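Local coordinates for CMP/dCMP-type deaminase domain-containing protein (Aspergillus oryzae RIB40, PDB 7DRY) that probably catalyses the zinc-dependent deamination step of riboflavin biosynthesis, as a Rib2 deaminase with the cytidine deaminase fold, at residues 68-73 and 83-88. Residues are numbered along the deposited sequence; the frame is centred on the assembly and turned at random. Where two conformers were deposited one is given.
Sequences SNYAAV and EVLPSE
Tyr70, near the C-terminal end of helix 62-73, lays its ring along Val84, Leu85 and Pro86 and carries every close contact between 68-73 and 83-88. Its CG stands anti to the backbone N (chi1 -167°), which sends the ring outward from the helix to the loop, and chi2 of 89° turns one face to Leu85 CD2 and leaves Val84 O at the edge.

The apolar contacts come from three directions. Leu85 offers one methyl to a ring face: Leu85 CD2 lies 3.9 Å from the centroid of the Tyr70 ring and 21° off its normal, a CH-pi contact displaced toward the CD2-CE2 side of Tyr70. The branched end of leucine suits this place, because the CB bond itself does not aim at the helix and the reach comes from the terminal methyl. Val84, whose short side chain does point at the helix, brings CG2 to 3.7 Å from Tyr70 CE2. Pro86 meets the far end of the ring obliquely, with CD 3.9 Å from Tyr70 CZ; in proline the CD methylene takes the place of an amide N-H, so the backbone here offers the phenol carbon and no donor.

The polar contact lies at the ring edge. Val84 O sits in the ring plane, 3.2 Å from Tyr70 OH, a hydrogen bond that is possible but not settled, because the single hydroxyl proton has another acceptor within reach. Tyrosine thus combines a broad apolar face with a polar tip that can meet a loop carbonyl.

Leu85 also touches Thr119, and its carbonyl accepts a hydrogen bond from Arg124, while His74 stacks on the tyrosine ring. The contact is peripheral packing within the cytidine deaminase fold, joining helix 62-73 to the loop that leads into strand 91-97, and Tyr70 and Pro86 both also touch Val48 of edge strand 46-52.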
# COMPACT_ATOMS: atom_id res chain seq x y z
N SER A 68 -4.69 9.98 0.72
CA SER A 68 -4.94 11.31 1.25
C SER A 68 -4.25 12.39 0.43
O SER A 68 -4.79 13.49 0.29
CB SER A 68 -4.46 11.36 2.70
OG SER A 68 -5.32 10.61 3.53
N ASN A 69 -3.07 12.09 -0.12
CA ASN A 69 -2.42 13.05 -1.01
C ASN A 69 -3.31 13.36 -2.20
O ASN A 69 -3.49 14.52 -2.58
CB ASN A 69 -1.09 12.47 -1.50
CG ASN A 69 -0.01 12.48 -0.44
OD1 ASN A 69 -0.05 13.24 0.51
ND2 ASN A 69 0.98 11.62 -0.63
N TYR A 70 -3.89 12.31 -2.80
CA TYR A 70 -4.78 12.51 -3.94
C TYR A 70 -6.01 13.31 -3.53
O TYR A 70 -6.42 14.24 -4.24
CB TYR A 70 -5.17 11.16 -4.53
CG TYR A 70 -5.82 11.27 -5.89
CD1 TYR A 70 -5.07 11.26 -7.06
CD2 TYR A 70 -7.21 11.40 -6.01
CE1 TYR A 70 -5.67 11.37 -8.30
CE2 TYR A 70 -7.80 11.50 -7.25
CZ TYR A 70 -7.03 11.48 -8.39
OH TYR A 70 -7.63 11.59 -9.63
N ALA A 71 -6.59 12.98 -2.38
CA ALA A 71 -7.74 13.73 -1.88
C ALA A 71 -7.42 15.21 -1.69
O ALA A 71 -8.22 16.08 -2.06
CB ALA A 71 -8.23 13.12 -0.56
N ALA A 72 -6.25 15.53 -1.12
CA ALA A 72 -5.89 16.93 -0.90
C ALA A 72 -5.74 17.67 -2.22
O ALA A 72 -6.21 18.80 -2.36
CB ALA A 72 -4.59 17.02 -0.09
N VAL A 73 -5.08 17.05 -3.20
CA VAL A 73 -4.92 17.69 -4.50
C VAL A 73 -6.27 17.95 -5.16
O VAL A 73 -6.44 18.95 -5.87
CB VAL A 73 -3.97 16.84 -5.36
CG1 VAL A 73 -4.03 17.22 -6.81
CG2 VAL A 73 -2.54 16.98 -4.82
N GLU A 83 -14.70 9.52 -4.51
CA GLU A 83 -15.48 10.31 -5.46
C GLU A 83 -14.62 10.88 -6.58
O GLU A 83 -15.17 11.26 -7.62
CB GLU A 83 -16.13 11.49 -4.74
CG GLU A 83 -17.08 11.13 -3.62
CD GLU A 83 -17.63 12.36 -2.90
OE1 GLU A 83 -17.32 13.49 -3.32
OE2 GLU A 83 -18.36 12.18 -1.91
N VAL A 84 -13.31 10.96 -6.39
CA VAL A 84 -12.43 11.66 -7.31
C VAL A 84 -11.38 10.78 -7.96
O VAL A 84 -10.72 11.22 -8.92
CB VAL A 84 -11.76 12.89 -6.66
CG1 VAL A 84 -12.81 13.93 -6.28
CG2 VAL A 84 -10.94 12.47 -5.46
N LEU A 85 -11.16 9.56 -7.48
CA LEU A 85 -10.18 8.69 -8.12
C LEU A 85 -10.63 8.36 -9.54
O LEU A 85 -11.84 8.28 -9.82
CB LEU A 85 -10.02 7.40 -7.34
CG LEU A 85 -9.20 7.54 -6.06
CD1 LEU A 85 -9.38 6.28 -5.20
CD2 LEU A 85 -7.73 7.80 -6.36
N PRO A 86 -9.69 8.15 -10.46
CA PRO A 86 -10.06 7.83 -11.84
C PRO A 86 -10.92 6.57 -11.91
O PRO A 86 -10.73 5.62 -11.15
CB PRO A 86 -8.71 7.59 -12.53
CG PRO A 86 -7.73 8.31 -11.70
CD PRO A 86 -8.23 8.25 -10.29
N SER A 87 -11.85 6.58 -12.86
CA SER A 87 -12.74 5.44 -13.09
C SER A 87 -13.07 5.47 -14.59
O SER A 87 -14.11 5.99 -15.00
CB SER A 87 -13.99 5.52 -12.23
OG SER A 87 -14.72 4.31 -12.29
N GLU A 88 -12.22 4.83 -15.38
CA GLU A 88 -12.44 4.62 -16.80
C GLU A 88 -12.54 3.13 -17.06
O GLU A 88 -11.70 2.36 -16.58
CB GLU A 88 -11.28 5.21 -17.61
CG GLU A 88 -10.79 6.56 -17.08
CD GLU A 88 -9.35 6.85 -17.46
OE1 GLU A 88 -8.51 7.01 -16.54
OE2 GLU A 88 -9.05 6.90 -18.68